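Local structure of amidohydrolase (Staphylococcus aureus, 3NUR) at residues 103-106 with 107-111; 251-254 with 255-258. The protein is a putative metal-dependent amidohydrolase with a TIM-barrel fold, which probably hydrolyses carbon-nitrogen bonds other than those of peptides, on a substrate not yet known. All blocks are in the same frame, centred on the assembly; numbering follows the deposited sequence.

Contact 1: 103-106 with 107-111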
ATOM      1  N   VAL A 103      -9.484  -4.489  17.559  1.00 14.06           N
ATOM      2  CA  VAL A 103     -10.899  -4.756  17.353  1.00 14.22           C
ATOM      3  C   VAL A 103     -11.771  -3.737  18.077  1.00 17.50           C
ATOM      4  O   VAL A 103     -11.330  -3.078  19.030  1.00 17.79           O
ATOM      5  CB  VAL A 103     -11.299  -6.230  17.724  1.00 20.01           C
ATOM      6  CG1 VAL A 103     -10.484  -7.263  16.935  1.00 19.51           C
ATOM      7  CG2 VAL A 103     -11.202  -6.482  19.228  1.00 20.19           C
ATOM      8  N   GLY A 104     -13.017  -3.675  17.638  1.00 13.61           N
ATOM      9  CA  GLY A 104     -14.091  -2.890  18.227  1.00 13.59           C
ATOM     10  C   GLY A 104     -13.869  -1.409  18.402  1.00 18.17           C
ATOM     11  O   GLY A 104     -13.167  -0.774  17.611  1.00 15.33           O
ATOM     12  N   GLN A 105     -14.483  -0.858  19.467  1.00 16.12           N
ATOM     13  CA  GLN A 105     -14.418   0.563  19.794  1.00 15.76           C
ATOM     14  C   GLN A 105     -12.978   1.087  19.937  1.00 17.38           C
ATOM     15  O   GLN A 105     -12.703   2.210  19.482  1.00 16.37           O
ATOM     16  CB  GLN A 105     -15.263   0.855  21.058  1.00 17.16           C
ATOM     17  CG  GLN A 105     -15.587   2.350  21.273  1.00 34.22           C
ATOM     18  CD  GLN A 105     -16.287   3.037  20.107  1.00 56.16           C
ATOM     19  OE1 GLN A 105     -17.155   2.474  19.422  1.00 52.12           O
ATOM     20  NE2 GLN A 105     -15.940   4.290  19.874  1.00 48.44           N
ATOM     21  N   LYS A 106     -12.078   0.296  20.568  1.00 13.62           N
ATOM     22  CA  LYS A 106     -10.677   0.709  20.719  1.00 14.09           C
ATOM     23  C   LYS A 106     -10.031   0.946  19.336  1.00 17.77           C
ATOM     24  O   LYS A 106      -9.348   1.961  19.157  1.00 17.29           O
ATOM     25  CB  LYS A 106      -9.866  -0.322  21.511  1.00 17.50           C
ATOM     26  CG  LYS A 106      -8.367  -0.033  21.490  1.00 38.85           C
ATOM     27  CD  LYS A 106      -7.825   0.432  22.823  1.00 48.63           C
ATOM     28  CE  LYS A 106      -7.100  -0.690  23.518  1.00 59.88           C
ATOM     29  NZ  LYS A 106      -5.862  -1.102  22.794  1.00 65.46           N
ATOM     30  N   ALA A 107     -10.262   0.025  18.362  1.00 15.12           N
ATOM     31  CA  ALA A 107      -9.734   0.160  16.989  1.00 14.37           C
ATOM     32  C   ALA A 107     -10.294   1.437  16.352  1.00 16.35           C
ATOM     33  O   ALA A 107      -9.532   2.226  15.776  1.00 14.43           O
ATOM     34  CB  ALA A 107     -10.120  -1.054  16.142  1.00 15.20           C
ATOM     35  N   ILE A 108     -11.620   1.654  16.493  1.00 12.24           N
ATOM     36  CA  ILE A 108     -12.288   2.844  15.955  1.00 12.09           C
ATOM     37  C   ILE A 108     -11.670   4.144  16.499  1.00 16.20           C
ATOM     38  O   ILE A 108     -11.272   5.005  15.703  1.00 13.36           O
ATOM     39  CB  ILE A 108     -13.843   2.775  16.115  1.00 15.16           C
ATOM     40  CG1 ILE A 108     -14.432   1.549  15.363  1.00 14.55           C
ATOM     41  CG2 ILE A 108     -14.530   4.078  15.654  1.00 16.24           C
ATOM     42  CD1 ILE A 108     -15.940   1.164  15.820  1.00 18.04           C
ATOM     43  N   GLU A 109     -11.600   4.280  17.843  1.00 14.28           N
ATOM     44  CA  GLU A 109     -11.084   5.480  18.508  1.00 14.56           C
ATOM     45  C   GLU A 109      -9.619   5.755  18.169  1.00 16.69           C
ATOM     46  O   GLU A 109      -9.280   6.898  17.900  1.00 16.79           O
ATOM     47  CB  GLU A 109     -11.292   5.422  20.028  1.00 16.44           C
ATOM     48  CG  GLU A 109     -12.750   5.583  20.426  1.00 31.29           C
ATOM     49  CD  GLU A 109     -13.077   5.425  21.902  1.00 56.61           C
ATOM     50  OE1 GLU A 109     -12.140   5.364  22.733  1.00 53.11           O
ATOM     51  OE2 GLU A 109     -14.285   5.359  22.226  1.00 52.79           O
ATOM     52  N   LEU A 110      -8.770   4.719  18.162  1.00 12.65           N
ATOM     53  CA  LEU A 110      -7.354   4.893  17.854  1.00 12.01           C
ATOM     54  C   LEU A 110      -7.103   5.236  16.394  1.00 14.88           C
ATOM     55  O   LEU A 110      -6.212   6.046  16.132  1.00 14.62           O
ATOM     56  CB  LEU A 110      -6.484   3.721  18.354  1.00 11.83           C
ATOM     57  CG  LEU A 110      -6.428   3.527  19.892  1.00 17.35           C
ATOM     58  CD1 LEU A 110      -5.630   2.323  20.247  1.00 18.24           C
ATOM     59  CD2 LEU A 110      -5.818   4.743  20.602  1.00 20.84           C
ATOM     60  N   CYS A 111      -7.919   4.692  15.444  1.00 13.09           N
ATOM     61  CA  CYS A 111      -7.768   5.065  14.020  1.00 12.58           C
ATOM     62  C   CYS A 111      -8.178   6.537  13.841  1.00 15.38           C
ATOM     63  O   CYS A 111      -7.497   7.288  13.129  1.00 14.40           O
ATOM     64  CB  CYS A 111      -8.589   4.148  13.120  1.00 12.23           C
ATOM     65  SG  CYS A 111      -7.887   2.487  12.930  1.00 15.64           S
TER
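Ala-107 meets the backbone of Val-103 and Gly-104 near the start of helix 104-124, the helix of a beta-alpha-beta unit between parallel strands 87-94 and 129-131 of the TIM barrel. The N-H of Ala-107 gives a weak hydrogen bond to Val-103 O, at 3.3 Å. Ala-107 CB lies 3.4 Å from Gly-104 O. The side chain is buried and also touches Leu-102 in the preceding loop. Gly-104 has a positive phi, a backbone shape that favours glycine, where the chain turns into the helix.

Ile-108 takes the next rung. Its N donates to Gly-104 O, 3.1 Å away and in the carbonyl plane. CG1 of Ile-108 lies beside the same oxygen. Ile-108 CD1 comes within 4.0 Å of Gln-105 OE1, a loose contact.

Glu-109 is held to Gln-105 twice, in the backbone and in the side chains. Its N points almost straight at Gln-105 O, with an N-H...O angle of 173°. Further out, on the exposed side, Gln-105 NE2 donates to Glu-109 OE2 at 3.1 Å. The Glu-109 chain runs extended beyond CG, while Gln-105 bends at chi2 (56°), which carries its amide forward to the next turn. The amide and carboxylate planes are 66° apart, and NE2 meets OE2 on its anti side, somewhat out of the carboxylate plane.

Leu-110 is buried against Pro-99 and Leu-102. Its N binds Lys-106 O, and its CG also lies near that oxygen. Lys-106 NZ bonds weakly to Glu-39 O. The bent aliphatic part of Lys-106 crosses the leucine at a slant, and Leu-110 CD1 touches Lys-106 CG at 3.8 Å.

Contact 2: 251-254 with 255-258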
ATOM      1  N   ILE A 251      -0.284  -1.776  -4.758  1.00  7.59           N
ATOM      2  CA  ILE A 251       0.516  -2.786  -4.070  1.00  7.59           C
ATOM      3  C   ILE A 251       1.983  -2.460  -4.258  1.00 11.97           C
ATOM      4  O   ILE A 251       2.380  -2.004  -5.325  1.00 12.01           O
ATOM      5  CB  ILE A 251       0.189  -4.236  -4.463  1.00 10.29           C
ATOM      6  CG1 ILE A 251       0.278  -4.457  -6.005  1.00 10.65           C
ATOM      7  CG2 ILE A 251      -1.174  -4.684  -3.832  1.00 10.19           C
ATOM      8  CD1 ILE A 251      -0.029  -5.943  -6.464  1.00 17.70           C
ATOM      9  N   GLY A 252       2.760  -2.694  -3.215  1.00  9.16           N
ATOM     10  CA  GLY A 252       4.185  -2.421  -3.193  1.00  7.52           C
ATOM     11  C   GLY A 252       5.035  -3.623  -3.508  1.00  8.92           C
ATOM     12  O   GLY A 252       4.553  -4.609  -4.073  1.00  9.19           O
ATOM     13  N   HIS A 253       6.327  -3.530  -3.166  1.00  5.80           N
ATOM     14  CA  HIS A 253       7.325  -4.585  -3.361  1.00  6.04           C
ATOM     15  C   HIS A 253       7.243  -5.224  -4.736  1.00  9.33           C
ATOM     16  O   HIS A 253       7.316  -6.466  -4.880  1.00  8.28           O
ATOM     17  CB  HIS A 253       7.262  -5.590  -2.193  1.00  7.39           C
ATOM     18  CG  HIS A 253       7.247  -4.878  -0.873  1.00 10.76           C
ATOM     19  ND1 HIS A 253       6.054  -4.545  -0.240  1.00 12.09           N
ATOM     20  CD2 HIS A 253       8.276  -4.346  -0.177  1.00 12.02           C
ATOM     21  CE1 HIS A 253       6.404  -3.830   0.821  1.00 11.54           C
ATOM     22  NE2 HIS A 253       7.728  -3.707   0.913  1.00 12.17           N
ATOM     23  N   TRP A 254       7.143  -4.346  -5.767  1.00  7.41           N
ATOM     24  CA  TRP A 254       7.092  -4.728  -7.175  1.00  8.42           C
ATOM     25  C   TRP A 254       5.909  -5.643  -7.548  1.00 11.59           C
ATOM     26  O   TRP A 254       5.984  -6.406  -8.520  1.00 11.73           O
ATOM     27  CB  TRP A 254       8.458  -5.324  -7.621  1.00  7.72           C
ATOM     28  CG  TRP A 254       9.598  -4.339  -7.605  1.00  9.97           C
ATOM     29  CD1 TRP A 254      10.748  -4.431  -6.876  1.00 12.80           C
ATOM     30  CD2 TRP A 254       9.722  -3.150  -8.406  1.00  9.89           C
ATOM     31  NE1 TRP A 254      11.574  -3.362  -7.155  1.00 12.27           N
ATOM     32  CE2 TRP A 254      10.980  -2.573  -8.108  1.00 13.37           C
ATOM     33  CE3 TRP A 254       8.906  -2.534  -9.370  1.00 11.52           C
ATOM     34  CZ2 TRP A 254      11.437  -1.408  -8.735  1.00 12.57           C
ATOM     35  CZ3 TRP A 254       9.332  -1.340  -9.945  1.00 12.89           C
ATOM     36  CH2 TRP A 254      10.580  -0.790  -9.626  1.00 13.30           C
ATOM     37  N   GLY A 255       4.821  -5.550  -6.790  1.00  7.99           N
ATOM     38  CA  GLY A 255       3.640  -6.363  -7.068  1.00  7.16           C
ATOM     39  C   GLY A 255       3.457  -7.583  -6.196  1.00  9.62           C
ATOM     40  O   GLY A 255       2.549  -8.385  -6.459  1.00  9.91           O
ATOM     41  N   GLU A 256       4.297  -7.739  -5.130  1.00  7.50           N
ATOM     42  CA  GLU A 256       4.111  -8.831  -4.149  1.00  7.39           C
ATOM     43  C   GLU A 256       4.012 -10.198  -4.831  1.00  8.86           C
ATOM     44  O   GLU A 256       3.145 -11.017  -4.489  1.00  8.10           O
ATOM     45  CB  GLU A 256       2.854  -8.536  -3.287  1.00  7.90           C
ATOM     46  CG  GLU A 256       2.831  -7.117  -2.701  1.00  7.92           C
ATOM     47  CD  GLU A 256       3.812  -6.797  -1.585  1.00 12.78           C
ATOM     48  OE1 GLU A 256       4.694  -7.633  -1.290  1.00 11.83           O
ATOM     49  OE2 GLU A 256       3.662  -5.718  -0.961  1.00 11.27           O
ATOM     50  N   PHE A 257       4.943 -10.425  -5.775  1.00  7.65           N
ATOM     51  CA  PHE A 257       5.160 -11.609  -6.627  1.00  6.71           C
ATOM     52  C   PHE A 257       4.179 -11.771  -7.781  1.00  9.93           C
ATOM     53  O   PHE A 257       4.458 -12.561  -8.683  1.00  8.89           O
ATOM     54  CB  PHE A 257       5.145 -12.907  -5.819  1.00  8.15           C
ATOM     55  CG  PHE A 257       6.278 -13.067  -4.849  1.00  8.62           C
ATOM     56  CD1 PHE A 257       7.452 -13.714  -5.231  1.00 10.61           C
ATOM     57  CD2 PHE A 257       6.151 -12.637  -3.530  1.00 10.41           C
ATOM     58  CE1 PHE A 257       8.479 -13.918  -4.316  1.00 10.79           C
ATOM     59  CE2 PHE A 257       7.185 -12.834  -2.615  1.00 11.75           C
ATOM     60  CZ  PHE A 257       8.325 -13.505  -3.010  1.00 10.32           C
ATOM     61  N   ILE A 258       3.013 -11.097  -7.736  1.00  7.28           N
ATOM     62  CA  ILE A 258       1.982 -11.282  -8.773  1.00  6.48           C
ATOM     63  C   ILE A 258       2.496 -11.117 -10.240  1.00 10.81           C
ATOM     64  O   ILE A 258       2.178 -11.985 -11.064  1.00 10.37           O
ATOM     65  CB  ILE A 258       0.708 -10.437  -8.506  1.00  7.39           C
ATOM     66  CG1 ILE A 258       0.040 -10.883  -7.197  1.00  6.59           C
ATOM     67  CG2 ILE A 258      -0.307 -10.584  -9.707  1.00  8.73           C
ATOM     68  CD1 ILE A 258      -0.859  -9.772  -6.573  1.00  9.37           C
TER
HETATM   69  O   HOH W   1       1.996  -3.649  -0.761  1.00 13.20           O
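His-253 and Glu-256 are joined by a short, nearly straight hydrogen bond in the loop after strand 249-251. ND1 of His-253 lies 2.8 Å from Glu-256 OE2. The oxygen sits at the ring edge, in the ring plane. ND1 meets OE2 from above the carboxylate plane; ring and carboxylate planes are 46° apart. Glu-256 folds back to reach the ring by bending at chi2 (-71°).

This polar part is tight. Each carboxylate oxygen has a further partner: His-225 ND1 bonds to OE1, and a water donates to OE2. The same water accepts from Gly-252 N, at 2.7 Å, so it ties the glutamate to the backbone. These bonds restrict rotation of the buried carboxylate and probably fix the orientation of the imidazole.

The backbone between the two residues curls tightly. Gly-255 N binds Gly-252 O at 2.9 Å, and Glu-256 N makes a longer bond to His-253 O. Gly-255, with phi 101°, has no CB to clash with Trp-254 O. It also opens a type I' turn that ends at Ile-258.

The apolar part is looser. Ile-251 CD1 rests on Gly-255 O and meets Ile-258 CD1 at 3.9 Å, methyl to methyl. Phe-257 is exposed and leaves the contact to pack edge-to-face on Tyr-222.

The His-253 side chain lies about 5 Å from the bound calcium ion. A histidine near the metal, just after a barrel strand and hydrogen-bonded to a carboxylate, is consistent with the active site of a TIM-barrel amidohydrolase.

Contacts 1 and 2 are both local, but they lie on opposite sides of the chain's centre. Their own centres are 29 Å apart, and their nearest atoms about 19 Å, so they do not touch. Contact 1 is peripheral, about 21 Å from the chain centre, at the start of an outer helix. Contact 2 is about 10 Å from that centre and lies beside the metal site: the His-253 side chain is about 5 Å from the calcium ion, whose listed ligands are Glu-28, His-30, His-192 and Asp-316. Helix 104-124 leads on to strand 129-131, whereas 251-258 follows strand 249-251. One contact thus starts a barrel helix, and the other shapes a loop beside the metal.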